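Local structure of triphenylmethane reductase (2JL1) at residues S158-T163 against V222-S227; S167-S172 against N201-F206; A65-L70 against A97-I102; E112-L117 against K257-K262; E58-A63 against V91-D96. The protein binds NADP and probably uses it to reduce triphenylmethane dyes, an activity of interest for bioremediation. One frame throughout, in Å; residues are numbered along the deposited sequence.

How the contacts relate
Along the chain the segments of contacts 5 and 3 alternate: helix 57-63, strand 69-72, helix 80-96 and strand 101-107 follow one another. The two contacts, centres about 9 Å apart, meet where Ala94 packs on Leu70 and Ile102. Both belong to the parallel seven-stranded Rossmann-type sheet and its helical cover. Contacts 1, 2 and 4 form a second group. Contact 4 spans the other two in sequence; its centre is about 13 Å from that of contact 2, where the Asn171 side chain probably hydrogen-bonds Lys262 O, and contact 2 touches contact 1 through Phe206. The centres of contacts 1 and 3 lie about 47 Å apart, on opposite sides of the chain's centre, with the NADP pocket between the groups.

Contact 1. Residues S158-T163 against V222-S227; sequences SGAIVT and VHQPVS
Val222 opens the pairing by giving its backbone N to Gly159 O (3.1 Å), a donor placed well above the carbonyl plane. Val222 O then receives Ile161 N at 2.8 Å, while Val222 CG2 lies loosely beside the methyl of Ala160. His223 turns to the other face of the sheet, with Ile161 and Thr163. Its CG lies anti to the backbone N (chi1 174°), the imidazole leans over toward the neighbouring strand, and its in-plane edge meets two oxygens: CD2 approaches Ile161 O, and His223 NE2 lies 2.6 Å from Thr163 OG1 in a hydrogen bond whose proton could sit on either atom. Asp207 takes the ND1 end, so both nitrogens are engaged and the ring's rotation is fixed. Gln224 N binds Ile161 O at 2.8 Å, nearly straight at 173°; the return bond from Thr163 N to Gln224 O is weak. The extended Gln224 side chain runs beside Val162, its OE1 near Ala160 CB. Past Pro225, Val226 N reaches Thr163 O at 3.0 Å, and Val226 CG2 meets Val162 CG1 at 3.8 Å, the side chains crossing at about a right angle. The CA atoms of the pairs Ala160-Val222, Ile161-His223 and Val162-Gln224 are each 4.8 Å apart. With strand directions 27° apart, this is a two-stranded parallel sheet, flanked by helices 206-217 (Ile161 face) and 228-237 (beside Val162), separate from the main Rossmann sheet.

Contact 2. Residues S167-S172 against N201-F206; sequences SGIVNS and NQPWTF
A single antiparallel bridge, a hydrogen-bonded pair between Val170 and Trp204, ties the loop ahead of helix 175-186 to the loop that leads into helix 206-217. Its evidence is reciprocal: Val170 N reaches Trp204 O at 2.9 Å, and Trp204 N returns to Val170 O at 3.1 Å. The contact is largely buried and borders the cofactor region, with the side chain of Asn171 about 4 Å from that of Ala141, an NADP-binding residue. Although the CB of Trp204 points away from the other segment, its CG stands between the backbone N and the carbonyl carbon (chi1 52°), which folds the indole back beneath Val170. Val170 CB then sits over the face of the six-membered ring, 3.8 Å from its centroid and 18° off the normal, a CH-pi contact; CG1 of the same valine lies against CZ2. The other branch, Val170 CG2, touches Phe206 CE1. Trp204 CZ3 in turn lies over the face of the Phe206 ring. On the outer side, Ile169 CG2 presses on Pro203 CB at 3.4 Å, a tight carbon pair, the two side chains lying alongside. One water takes the N-H of Phe206 and donates to Gly168 O, joining the first turn of the helix to the opposite loop. In the indole plane, Trp204 NE1 donates to Ser172 OG at 3.0 Å, a hydroxyl also hydrogen-bonded to Thr144.

Contact 3. Residues A65-L70 against A97-I102; sequences AGVSKL and AGVKHI
Leu70 and Ile102 both extend their gamma carbon away from the backbone N (chi1 177° for Leu70 CG, -177° for Ile102 CG1), which lays the two side chains alongside, and Leu70 CD2 and Ile102 CD1 meet at 3.8 Å. Val99 presents two methyls: CG1 meets Leu70 CB, and Val99 CG2 rests on Val67 CG2, also at 3.8 Å. Lys69 and His101 occupy the opposite face, Lys69 CG approaching His101 CD2 at 3.6 Å, while the lysine NZ goes on to Leu186 O. The backbone evidence is that of parallel strands: Leu70 N binds His101 O at 2.8 Å with an N-H...O angle of 170°, and Ser68 O accepts His101 N at 3.0 Å, together with a weak bond from Lys100 N. Thus the opening residues of the two strands of the beta-alpha-beta unit, 69-72 and 101-107, pair Lys69 with His101 and Leu70 with Ile102, just after helix 80-96 ends in a Schellman motif at Gly98. Waters bridge the polar margins, one between Gly66 N and Ala97 O, the other between Ser68 OG and His101 NE2, in the imidazole plane. The chemistry is therefore divided: an apolar face packs under Ala94 of the helix, and a partly hydrated polar face carries Lys69 and His101.

Contact 4. Residues E112-L117 against K257-K262; sequences ESIIPL and KGEASK
Ser113 and Glu259 make the tight part of this contact, in which one carboxylate takes two donors from the opposite loop. Ser113 OG donates to Glu259 OE2 at 2.6 Å on the syn lone pair, and Ile114 N donates to Glu259 OE1 at 2.9 Å, almost straight at 176° and 18° out of the carboxylate plane. The glutamate chain first runs out opposite its own amide nitrogen (chi1 170°), then bends at chi2, which brings the carboxylate back across the gap. OE2 is also hydrogen-bonded to Tyr107 OH, and a water donates to OE1 and to Glu112 O; together these donors fix the carboxylate's orientation. Ser113 OG additionally accepts Ile115 N, closing an ST turn that holds the hydroxyl in place, and Ile115 CG1 lies 3.7 Å from Glu259 OE2.

The margins are looser. Ile114 CD1 meets Lys257 CB at 3.8 Å, and Lys257 NZ forms a salt bridge with Asp253. At the exposed end, Lys262 NZ reaches Glu112 OE1 at 2.8 Å, but from well above the carboxylate plane, a single-point salt bridge between two bent chains. Gly258 is the C-prime residue of the Schellman motif that ends helix 242-256, and Glu259 N bonds back to Ala254 O. The ST turn at Ser113, in the loop between strand 101-107 and helix 117-130, thus meets this Schellman motif and the type I turn Gly258-Ser261 that follows helix 242-256.

Contact 5. Residues E58-A63 against V91-D96; sequences ESLQKA and VKAARD
Gln61 and Asp96 meet toward the outer side of two neighbouring helices, and Leu60 and Ala93 meet deeper between them. Gln61 CB starts out past the other helix, and CG stands anti to the carbonyl carbon. A bend at chi2 (-82°) then swings Gln61 CD in toward Asp96 CB, 3.7 Å away. At the tip, the amide group lies beside Asp96, with the amide and carboxylate planes turned 45° to each other. In the deeper pair, Leu60 CB and Ala93 CB are 3.4 Å apart, tighter than usual, and the CA atoms of Gln61 and Ala93 come within 5.1 Å. The small alanine is consistent with the axes of segments 58-63 and 91-96 approaching to 8.5 Å at a crossing angle of -40°. Phe64 also packs on Ala93, and the Leu60 side chain lies about 4 Å from that of Tyr54, an NADP-binding residue.

Asp96 is held from its own helix. Lys92 NZ binds Asp96 OD2 at 2.7 Å on the syn lone pair, whereas Arg95 approaches side-on, Arg95 NE and NH2 both reaching Asp96 OD1, the former at 2.7 Å. Arg95 NH1 goes on to Asp79 of the second subunit. These three salt-bridge bonds probably keep Asp96 ionised and its carboxylate fixed, linking the helix pair's polar side to the subunit interface.

Contact 1. Residues S158-T163 against V222-S227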
# COMPACT_ATOMS: atom_id res chain seq x y z
N SER A 158 -8.51 -10.43 41.69
CA SER A 158 -8.94 -9.08 42.05
C SER A 158 -10.45 -8.90 42.08
O SER A 158 -10.94 -7.96 42.70
CB SER A 158 -8.31 -8.06 41.09
OG SER A 158 -8.95 -8.07 39.81
N GLY A 159 -11.17 -9.80 41.41
CA GLY A 159 -12.61 -9.64 41.19
C GLY A 159 -13.03 -8.62 40.12
O GLY A 159 -14.18 -8.19 40.11
N ALA A 160 -12.10 -8.25 39.23
CA ALA A 160 -12.37 -7.25 38.19
C ALA A 160 -11.53 -7.42 36.93
O ALA A 160 -10.33 -7.67 37.01
CB ALA A 160 -12.17 -5.85 38.72
N ILE A 161 -12.18 -7.27 35.79
CA ILE A 161 -11.49 -7.04 34.52
C ILE A 161 -11.59 -5.54 34.28
O ILE A 161 -12.69 -5.01 34.21
CB ILE A 161 -12.19 -7.77 33.34
CG1 ILE A 161 -12.14 -9.29 33.54
CG2 ILE A 161 -11.54 -7.39 32.02
CD1 ILE A 161 -12.99 -10.09 32.50
N VAL A 162 -10.44 -4.86 34.18
CA VAL A 162 -10.38 -3.41 34.03
C VAL A 162 -9.98 -3.06 32.59
O VAL A 162 -8.91 -3.49 32.10
CB VAL A 162 -9.38 -2.77 35.08
CG1 VAL A 162 -9.32 -1.24 34.95
CG2 VAL A 162 -9.79 -3.12 36.49
N THR A 163 -10.86 -2.36 31.87
CA THR A 163 -10.58 -1.95 30.49
C THR A 163 -11.14 -0.58 30.24
O THR A 163 -12.04 -0.15 30.93
CB THR A 163 -11.31 -2.84 29.44
OG1 THR A 163 -12.68 -2.42 29.34
CG2 THR A 163 -11.28 -4.30 29.82
N VAL A 222 -16.35 -8.57 37.98
CA VAL A 222 -17.07 -7.54 37.22
C VAL A 222 -16.16 -6.94 36.14
O VAL A 222 -14.93 -7.00 36.23
CB VAL A 222 -17.65 -6.39 38.13
CG1 VAL A 222 -18.57 -6.95 39.20
CG2 VAL A 222 -16.55 -5.58 38.76
N HIS A 223 -16.76 -6.39 35.08
CA HIS A 223 -16.01 -5.54 34.18
C HIS A 223 -16.08 -4.13 34.76
O HIS A 223 -17.16 -3.60 34.96
CB HIS A 223 -16.61 -5.58 32.79
CG HIS A 223 -15.98 -4.61 31.83
ND1 HIS A 223 -16.72 -3.94 30.87
CD2 HIS A 223 -14.71 -4.19 31.68
CE1 HIS A 223 -15.93 -3.16 30.17
NE2 HIS A 223 -14.70 -3.29 30.64
N GLN A 224 -14.91 -3.55 35.02
CA GLN A 224 -14.77 -2.23 35.61
C GLN A 224 -14.26 -1.28 34.53
O GLN A 224 -13.11 -1.36 34.13
CB GLN A 224 -13.78 -2.30 36.79
CG GLN A 224 -13.61 -1.03 37.61
CD GLN A 224 -12.55 -1.18 38.71
OE1 GLN A 224 -12.48 -2.21 39.39
NE2 GLN A 224 -11.73 -0.14 38.89
N PRO A 225 -15.14 -0.38 34.04
CA PRO A 225 -14.83 0.47 32.89
C PRO A 225 -14.09 1.72 33.37
O PRO A 225 -14.49 2.32 34.38
CB PRO A 225 -16.23 0.80 32.34
CG PRO A 225 -17.09 0.90 33.63
CD PRO A 225 -16.49 -0.09 34.60
N VAL A 226 -12.99 2.05 32.73
CA VAL A 226 -12.21 3.25 33.13
C VAL A 226 -11.87 4.06 31.90
O VAL A 226 -12.14 3.62 30.79
CB VAL A 226 -10.90 2.89 33.91
CG1 VAL A 226 -11.22 2.22 35.26
CG2 VAL A 226 -9.98 2.02 33.08
N SER A 227 -11.27 5.24 32.09
CA SER A 227 -10.78 6.03 30.98
C SER A 227 -9.49 5.45 30.36
O SER A 227 -8.81 4.64 30.98
CB SER A 227 -10.55 7.48 31.43
OG SER A 227 -9.38 7.62 32.23

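Contact 2. Residues S167-S172 against N201-F206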
# COMPACT_ATOMS: atom_id res chain seq x y z
N SER A 167 -18.68 -0.82 26.23
CA SER A 167 -19.51 -1.89 25.75
C SER A 167 -19.17 -2.17 24.29
O SER A 167 -19.99 -2.68 23.56
CB SER A 167 -20.99 -1.52 25.91
OG SER A 167 -21.35 -0.44 25.05
N GLY A 168 -17.94 -1.83 23.89
CA GLY A 168 -17.44 -2.11 22.57
C GLY A 168 -17.54 -3.59 22.25
O GLY A 168 -17.31 -4.46 23.10
N ILE A 169 -17.96 -3.87 21.02
CA ILE A 169 -18.19 -5.22 20.55
C ILE A 169 -16.89 -5.84 20.00
O ILE A 169 -16.12 -5.16 19.32
CB ILE A 169 -19.32 -5.21 19.50
CG1 ILE A 169 -20.66 -4.80 20.16
CG2 ILE A 169 -19.45 -6.57 18.82
CD1 ILE A 169 -21.75 -4.44 19.13
N VAL A 170 -16.66 -7.12 20.29
CA VAL A 170 -15.41 -7.78 19.91
C VAL A 170 -15.67 -9.01 19.03
O VAL A 170 -16.29 -9.97 19.46
CB VAL A 170 -14.55 -8.18 21.15
CG1 VAL A 170 -13.15 -8.67 20.72
CG2 VAL A 170 -14.38 -6.99 22.13
N ASN A 171 -15.11 -8.98 17.82
CA ASN A 171 -15.31 -10.04 16.82
C ASN A 171 -14.07 -10.95 16.73
O ASN A 171 -13.84 -11.64 15.71
CB ASN A 171 -15.60 -9.39 15.47
CG ASN A 171 -14.41 -8.59 14.95
OD1 ASN A 171 -13.34 -8.55 15.61
ND2 ASN A 171 -14.57 -7.96 13.79
N SER A 172 -13.28 -10.97 17.81
CA SER A 172 -12.02 -11.73 17.87
C SER A 172 -12.18 -13.22 17.60
O SER A 172 -13.24 -13.80 17.82
CB SER A 172 -11.31 -11.51 19.20
OG SER A 172 -12.01 -12.15 20.28
N ASN A 201 -18.73 -14.55 13.99
CA ASN A 201 -20.12 -14.11 13.87
C ASN A 201 -20.91 -14.36 15.17
O ASN A 201 -22.14 -14.45 15.17
CB ASN A 201 -20.80 -14.75 12.65
CG ASN A 201 -20.67 -16.26 12.62
OD1 ASN A 201 -20.28 -16.90 13.61
ND2 ASN A 201 -20.98 -16.85 11.47
N GLN A 202 -20.18 -14.46 16.28
CA GLN A 202 -20.75 -14.47 17.63
C GLN A 202 -19.90 -13.57 18.54
O GLN A 202 -19.19 -14.05 19.43
CB GLN A 202 -20.83 -15.89 18.19
CG GLN A 202 -21.73 -16.82 17.39
CD GLN A 202 -21.77 -18.20 18.01
OE1 GLN A 202 -20.87 -19.03 17.77
NE2 GLN A 202 -22.78 -18.44 18.83
N PRO A 203 -19.98 -12.25 18.32
CA PRO A 203 -19.13 -11.31 19.07
C PRO A 203 -19.54 -11.21 20.54
O PRO A 203 -20.63 -11.68 20.92
CB PRO A 203 -19.35 -9.98 18.33
CG PRO A 203 -20.73 -10.12 17.67
CD PRO A 203 -20.90 -11.59 17.38
N TRP A 204 -18.68 -10.60 21.34
CA TRP A 204 -18.84 -10.55 22.80
C TRP A 204 -18.45 -9.16 23.30
O TRP A 204 -17.94 -8.33 22.54
CB TRP A 204 -17.96 -11.63 23.45
CG TRP A 204 -16.48 -11.63 23.02
CD1 TRP A 204 -15.95 -12.25 21.93
CD2 TRP A 204 -15.36 -11.02 23.70
NE1 TRP A 204 -14.60 -12.06 21.87
CE2 TRP A 204 -14.20 -11.32 22.95
CE3 TRP A 204 -15.23 -10.27 24.88
CZ2 TRP A 204 -12.91 -10.87 23.32
CZ3 TRP A 204 -13.96 -9.82 25.26
CH2 TRP A 204 -12.82 -10.12 24.48
N THR A 205 -18.73 -8.89 24.57
CA THR A 205 -18.34 -7.64 25.16
C THR A 205 -17.55 -8.02 26.40
O THR A 205 -17.56 -9.21 26.84
CB THR A 205 -19.58 -6.80 25.56
OG1 THR A 205 -20.40 -7.57 26.46
CG2 THR A 205 -20.42 -6.42 24.30
N PHE A 206 -16.89 -7.05 27.01
CA PHE A 206 -16.15 -7.34 28.24
C PHE A 206 -17.04 -7.64 29.45
O PHE A 206 -16.67 -8.44 30.30
CB PHE A 206 -15.10 -6.27 28.51
CG PHE A 206 -13.90 -6.40 27.64
CD1 PHE A 206 -13.84 -5.73 26.42
CD2 PHE A 206 -12.85 -7.26 27.99
CE1 PHE A 206 -12.73 -5.87 25.58
CE2 PHE A 206 -11.72 -7.42 27.14
CZ PHE A 206 -11.68 -6.73 25.93
O HOH W 1 -16.92 -4.45 25.67

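Contact 3. Residues A65-L70 against A97-I102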
# COMPACT_ATOMS: atom_id res chain seq x y z
N ALA A 65 13.18 -19.70 -2.97
CA ALA A 65 13.60 -20.43 -4.17
C ALA A 65 12.79 -21.70 -4.30
O ALA A 65 12.79 -22.53 -3.41
CB ALA A 65 15.08 -20.76 -4.11
N GLY A 66 12.05 -21.83 -5.39
CA GLY A 66 11.33 -23.05 -5.66
C GLY A 66 10.06 -23.31 -4.89
O GLY A 66 9.47 -24.36 -5.05
N VAL A 67 9.62 -22.37 -4.04
CA VAL A 67 8.35 -22.61 -3.32
C VAL A 67 7.12 -22.31 -4.18
O VAL A 67 7.05 -21.29 -4.88
CB VAL A 67 8.29 -22.01 -1.85
CG1 VAL A 67 9.66 -21.92 -1.22
CG2 VAL A 67 7.60 -20.70 -1.80
N SER A 68 6.17 -23.24 -4.14
CA SER A 68 4.94 -23.16 -4.90
C SER A 68 3.93 -22.24 -4.21
O SER A 68 3.47 -21.26 -4.80
CB SER A 68 4.36 -24.56 -5.07
OG SER A 68 3.07 -24.49 -5.64
N LYS A 69 3.61 -22.54 -2.95
CA LYS A 69 2.67 -21.71 -2.18
C LYS A 69 3.34 -21.08 -0.96
O LYS A 69 3.93 -21.78 -0.14
CB LYS A 69 1.50 -22.56 -1.69
CG LYS A 69 0.60 -23.10 -2.78
CD LYS A 69 -0.27 -24.21 -2.22
CE LYS A 69 -1.50 -24.43 -3.08
NZ LYS A 69 -2.08 -25.77 -2.77
N LEU A 70 3.19 -19.76 -0.80
CA LEU A 70 3.80 -19.03 0.31
C LEU A 70 2.76 -18.46 1.26
O LEU A 70 1.88 -17.71 0.82
CB LEU A 70 4.71 -17.89 -0.19
CG LEU A 70 5.36 -17.01 0.89
CD1 LEU A 70 6.36 -17.80 1.74
CD2 LEU A 70 5.99 -15.73 0.32
N ALA A 97 11.37 -14.89 -6.92
CA ALA A 97 11.51 -16.34 -6.80
C ALA A 97 10.47 -17.12 -7.63
O ALA A 97 10.54 -18.34 -7.69
CB ALA A 97 11.43 -16.75 -5.34
N GLY A 98 9.51 -16.44 -8.24
CA GLY A 98 8.49 -17.12 -9.03
C GLY A 98 7.51 -17.94 -8.21
O GLY A 98 7.01 -18.99 -8.67
N VAL A 99 7.24 -17.48 -6.99
CA VAL A 99 6.23 -18.09 -6.10
C VAL A 99 4.90 -18.13 -6.87
O VAL A 99 4.52 -17.14 -7.50
CB VAL A 99 6.13 -17.31 -4.76
CG1 VAL A 99 4.92 -17.71 -3.96
CG2 VAL A 99 7.39 -17.54 -3.91
N LYS A 100 4.25 -19.28 -6.88
CA LYS A 100 3.04 -19.49 -7.67
C LYS A 100 1.73 -19.05 -6.98
O LYS A 100 0.75 -18.74 -7.66
CB LYS A 100 2.94 -20.96 -8.10
CG LYS A 100 4.06 -21.41 -9.04
CD LYS A 100 3.95 -20.76 -10.42
CE LYS A 100 5.07 -21.20 -11.35
NZ LYS A 100 6.41 -20.62 -10.98
N HIS A 101 1.72 -19.03 -5.65
CA HIS A 101 0.53 -18.61 -4.88
C HIS A 101 0.98 -17.92 -3.60
O HIS A 101 1.83 -18.45 -2.90
CB HIS A 101 -0.38 -19.82 -4.51
CG HIS A 101 -0.67 -20.73 -5.66
ND1 HIS A 101 -1.76 -20.56 -6.49
CD2 HIS A 101 -0.00 -21.81 -6.14
CE1 HIS A 101 -1.75 -21.50 -7.43
NE2 HIS A 101 -0.69 -22.26 -7.24
N ILE A 102 0.41 -16.76 -3.30
CA ILE A 102 0.74 -16.10 -2.05
C ILE A 102 -0.51 -15.86 -1.17
O ILE A 102 -1.47 -15.23 -1.62
CB ILE A 102 1.53 -14.80 -2.29
CG1 ILE A 102 1.94 -14.15 -0.97
CG2 ILE A 102 0.73 -13.81 -3.14
CD1 ILE A 102 3.30 -13.45 -1.07
O HOH W 2 12.83 -19.67 -7.46
O HOH W 3 1.17 -24.30 -7.75

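Contact 4. Residues E112-L117 against K257-K262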
# COMPACT_ATOMS: atom_id res chain seq x y z
N GLU A 112 -11.95 0.24 7.03
CA GLU A 112 -12.79 0.95 8.01
C GLU A 112 -12.10 1.14 9.35
O GLU A 112 -12.69 1.72 10.29
CB GLU A 112 -14.11 0.20 8.21
CG GLU A 112 -15.03 0.38 7.02
CD GLU A 112 -14.76 -0.60 5.90
OE1 GLU A 112 -14.39 -1.77 6.18
OE2 GLU A 112 -14.96 -0.22 4.73
N SER A 113 -10.88 0.65 9.43
CA SER A 113 -10.16 0.62 10.69
C SER A 113 -9.66 2.00 11.11
O SER A 113 -9.38 2.84 10.28
CB SER A 113 -9.01 -0.37 10.61
OG SER A 113 -8.26 -0.32 11.81
N ILE A 114 -9.57 2.20 12.42
CA ILE A 114 -9.04 3.41 12.99
C ILE A 114 -7.72 3.20 13.73
O ILE A 114 -7.25 4.10 14.41
CB ILE A 114 -10.11 4.11 13.93
CG1 ILE A 114 -10.27 3.35 15.26
CG2 ILE A 114 -11.45 4.30 13.20
CD1 ILE A 114 -11.22 4.04 16.28
N ILE A 115 -7.11 2.01 13.62
CA ILE A 115 -5.76 1.82 14.16
C ILE A 115 -4.69 1.87 13.03
O ILE A 115 -4.94 1.38 11.92
CB ILE A 115 -5.65 0.53 14.97
CG1 ILE A 115 -5.78 -0.68 14.07
CG2 ILE A 115 -6.74 0.50 16.08
CD1 ILE A 115 -4.81 -1.79 14.40
N PRO A 116 -3.52 2.50 13.30
CA PRO A 116 -2.47 2.70 12.29
C PRO A 116 -2.01 1.44 11.53
O PRO A 116 -1.77 1.51 10.33
CB PRO A 116 -1.33 3.33 13.09
CG PRO A 116 -2.03 4.09 14.18
CD PRO A 116 -3.14 3.14 14.59
N LEU A 117 -1.92 0.30 12.22
CA LEU A 117 -1.49 -0.96 11.61
C LEU A 117 -2.35 -1.39 10.40
O LEU A 117 -1.85 -2.07 9.51
CB LEU A 117 -1.38 -2.09 12.67
CG LEU A 117 -0.76 -3.38 12.09
CD1 LEU A 117 0.73 -3.22 11.75
CD2 LEU A 117 -0.99 -4.58 12.99
N LYS A 257 -14.85 2.26 20.20
CA LYS A 257 -15.32 3.05 19.04
C LYS A 257 -15.77 2.18 17.86
O LYS A 257 -15.95 2.68 16.73
CB LYS A 257 -14.21 4.02 18.59
CG LYS A 257 -14.00 5.17 19.59
CD LYS A 257 -12.67 5.90 19.40
CE LYS A 257 -12.51 7.03 20.41
NZ LYS A 257 -11.10 7.55 20.32
N GLY A 258 -15.96 0.88 18.11
CA GLY A 258 -16.52 -0.01 17.11
C GLY A 258 -15.53 -0.70 16.17
O GLY A 258 -15.94 -1.32 15.19
N GLU A 259 -14.24 -0.61 16.49
CA GLU A 259 -13.16 -1.18 15.67
C GLU A 259 -13.35 -2.67 15.37
O GLU A 259 -13.02 -3.13 14.28
CB GLU A 259 -11.80 -0.94 16.36
CG GLU A 259 -10.59 -1.69 15.75
CD GLU A 259 -10.12 -1.07 14.45
OE1 GLU A 259 -10.54 0.06 14.10
OE2 GLU A 259 -9.34 -1.75 13.76
N ALA A 260 -13.85 -3.43 16.34
CA ALA A 260 -13.94 -4.88 16.16
C ALA A 260 -15.40 -5.36 16.13
O ALA A 260 -15.70 -6.51 16.41
CB ALA A 260 -13.11 -5.59 17.25
N SER A 261 -16.29 -4.49 15.69
CA SER A 261 -17.73 -4.69 15.84
C SER A 261 -18.40 -5.25 14.58
O SER A 261 -19.58 -5.57 14.61
CB SER A 261 -18.39 -3.36 16.19
OG SER A 261 -18.29 -2.44 15.11
N LYS A 262 -17.67 -5.33 13.48
CA LYS A 262 -18.24 -5.90 12.24
C LYS A 262 -18.03 -7.40 12.09
O LYS A 262 -17.01 -7.91 12.49
CB LYS A 262 -17.68 -5.18 11.01
CG LYS A 262 -18.24 -3.80 10.81
CD LYS A 262 -17.36 -2.96 9.92
CE LYS A 262 -17.49 -3.29 8.44
NZ LYS A 262 -16.70 -2.31 7.64
O HOH W 4 -12.91 1.16 13.20

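Contact 5. Residues E58-A63 against V91-D96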
# COMPACT_ATOMS: atom_id res chain seq x y z
N GLU A 58 18.40 -10.78 0.25
CA GLU A 58 19.13 -11.93 -0.29
C GLU A 58 18.71 -13.23 0.39
O GLU A 58 18.47 -14.24 -0.28
CB GLU A 58 20.64 -11.73 -0.19
CG GLU A 58 21.20 -10.85 -1.29
CD GLU A 58 22.64 -11.20 -1.65
OE1 GLU A 58 22.87 -11.63 -2.80
OE2 GLU A 58 23.53 -11.07 -0.78
N SER A 59 18.61 -13.19 1.73
CA SER A 59 18.10 -14.32 2.50
C SER A 59 16.71 -14.78 2.04
O SER A 59 16.41 -15.97 2.04
CB SER A 59 18.11 -14.01 4.01
OG SER A 59 16.90 -13.38 4.41
N LEU A 60 15.85 -13.82 1.65
CA LEU A 60 14.49 -14.14 1.21
C LEU A 60 14.47 -14.74 -0.19
O LEU A 60 13.71 -15.66 -0.48
CB LEU A 60 13.61 -12.89 1.25
CG LEU A 60 13.39 -12.26 2.62
CD1 LEU A 60 12.81 -10.86 2.43
CD2 LEU A 60 12.47 -13.15 3.47
N GLN A 61 15.31 -14.20 -1.07
CA GLN A 61 15.47 -14.77 -2.41
C GLN A 61 15.78 -16.27 -2.33
O GLN A 61 15.14 -17.09 -2.99
CB GLN A 61 16.58 -14.03 -3.17
CG GLN A 61 16.24 -12.58 -3.47
CD GLN A 61 15.37 -12.41 -4.71
OE1 GLN A 61 14.53 -11.49 -4.78
NE2 GLN A 61 15.58 -13.28 -5.72
N LYS A 62 16.72 -16.62 -1.47
CA LYS A 62 17.12 -18.02 -1.29
C LYS A 62 16.03 -18.86 -0.60
O LYS A 62 15.76 -19.99 -1.02
CB LYS A 62 18.43 -18.09 -0.51
CG LYS A 62 19.56 -17.26 -1.15
CD LYS A 62 20.74 -17.08 -0.21
CE LYS A 62 21.56 -15.86 -0.63
NZ LYS A 62 22.98 -15.90 -0.13
N ALA A 63 15.38 -18.31 0.43
CA ALA A 63 14.34 -19.03 1.15
C ALA A 63 13.12 -19.36 0.29
O ALA A 63 12.52 -20.44 0.42
CB ALA A 63 13.93 -18.28 2.42
N VAL A 91 7.52 -9.27 -0.54
CA VAL A 91 6.73 -9.35 -1.77
C VAL A 91 7.66 -9.37 -2.98
O VAL A 91 7.45 -10.17 -3.91
CB VAL A 91 5.73 -8.17 -1.86
CG1 VAL A 91 4.96 -8.18 -3.17
CG2 VAL A 91 4.76 -8.23 -0.69
N LYS A 92 8.70 -8.52 -2.99
CA LYS A 92 9.62 -8.52 -4.14
C LYS A 92 10.39 -9.83 -4.24
O LYS A 92 10.55 -10.37 -5.34
CB LYS A 92 10.62 -7.36 -4.09
CG LYS A 92 11.33 -7.15 -5.44
CD LYS A 92 12.45 -6.18 -5.33
CE LYS A 92 13.16 -6.04 -6.67
NZ LYS A 92 14.10 -7.17 -6.83
N ALA A 93 10.86 -10.34 -3.10
CA ALA A 93 11.54 -11.64 -3.05
C ALA A 93 10.64 -12.77 -3.58
O ALA A 93 11.07 -13.59 -4.41
CB ALA A 93 12.03 -11.94 -1.65
N ALA A 94 9.39 -12.76 -3.14
CA ALA A 94 8.39 -13.72 -3.62
C ALA A 94 8.19 -13.60 -5.14
O ALA A 94 8.20 -14.62 -5.84
CB ALA A 94 7.05 -13.54 -2.86
N ARG A 95 8.03 -12.38 -5.64
CA ARG A 95 7.90 -12.16 -7.08
C ARG A 95 9.14 -12.74 -7.81
O ARG A 95 9.00 -13.54 -8.74
CB ARG A 95 7.71 -10.68 -7.40
CG ARG A 95 7.27 -10.34 -8.85
CD ARG A 95 8.43 -10.45 -9.87
NE ARG A 95 9.59 -9.65 -9.49
CZ ARG A 95 9.76 -8.38 -9.82
NH1 ARG A 95 8.85 -7.74 -10.55
NH2 ARG A 95 10.86 -7.75 -9.42
N ASP A 96 10.33 -12.32 -7.36
CA ASP A 96 11.61 -12.72 -8.01
C ASP A 96 11.83 -14.23 -7.98
O ASP A 96 12.43 -14.77 -8.90
CB ASP A 96 12.81 -12.05 -7.33
CG ASP A 96 12.83 -10.53 -7.52
OD1 ASP A 96 12.08 -10.03 -8.39
OD2 ASP A 96 13.60 -9.86 -6.79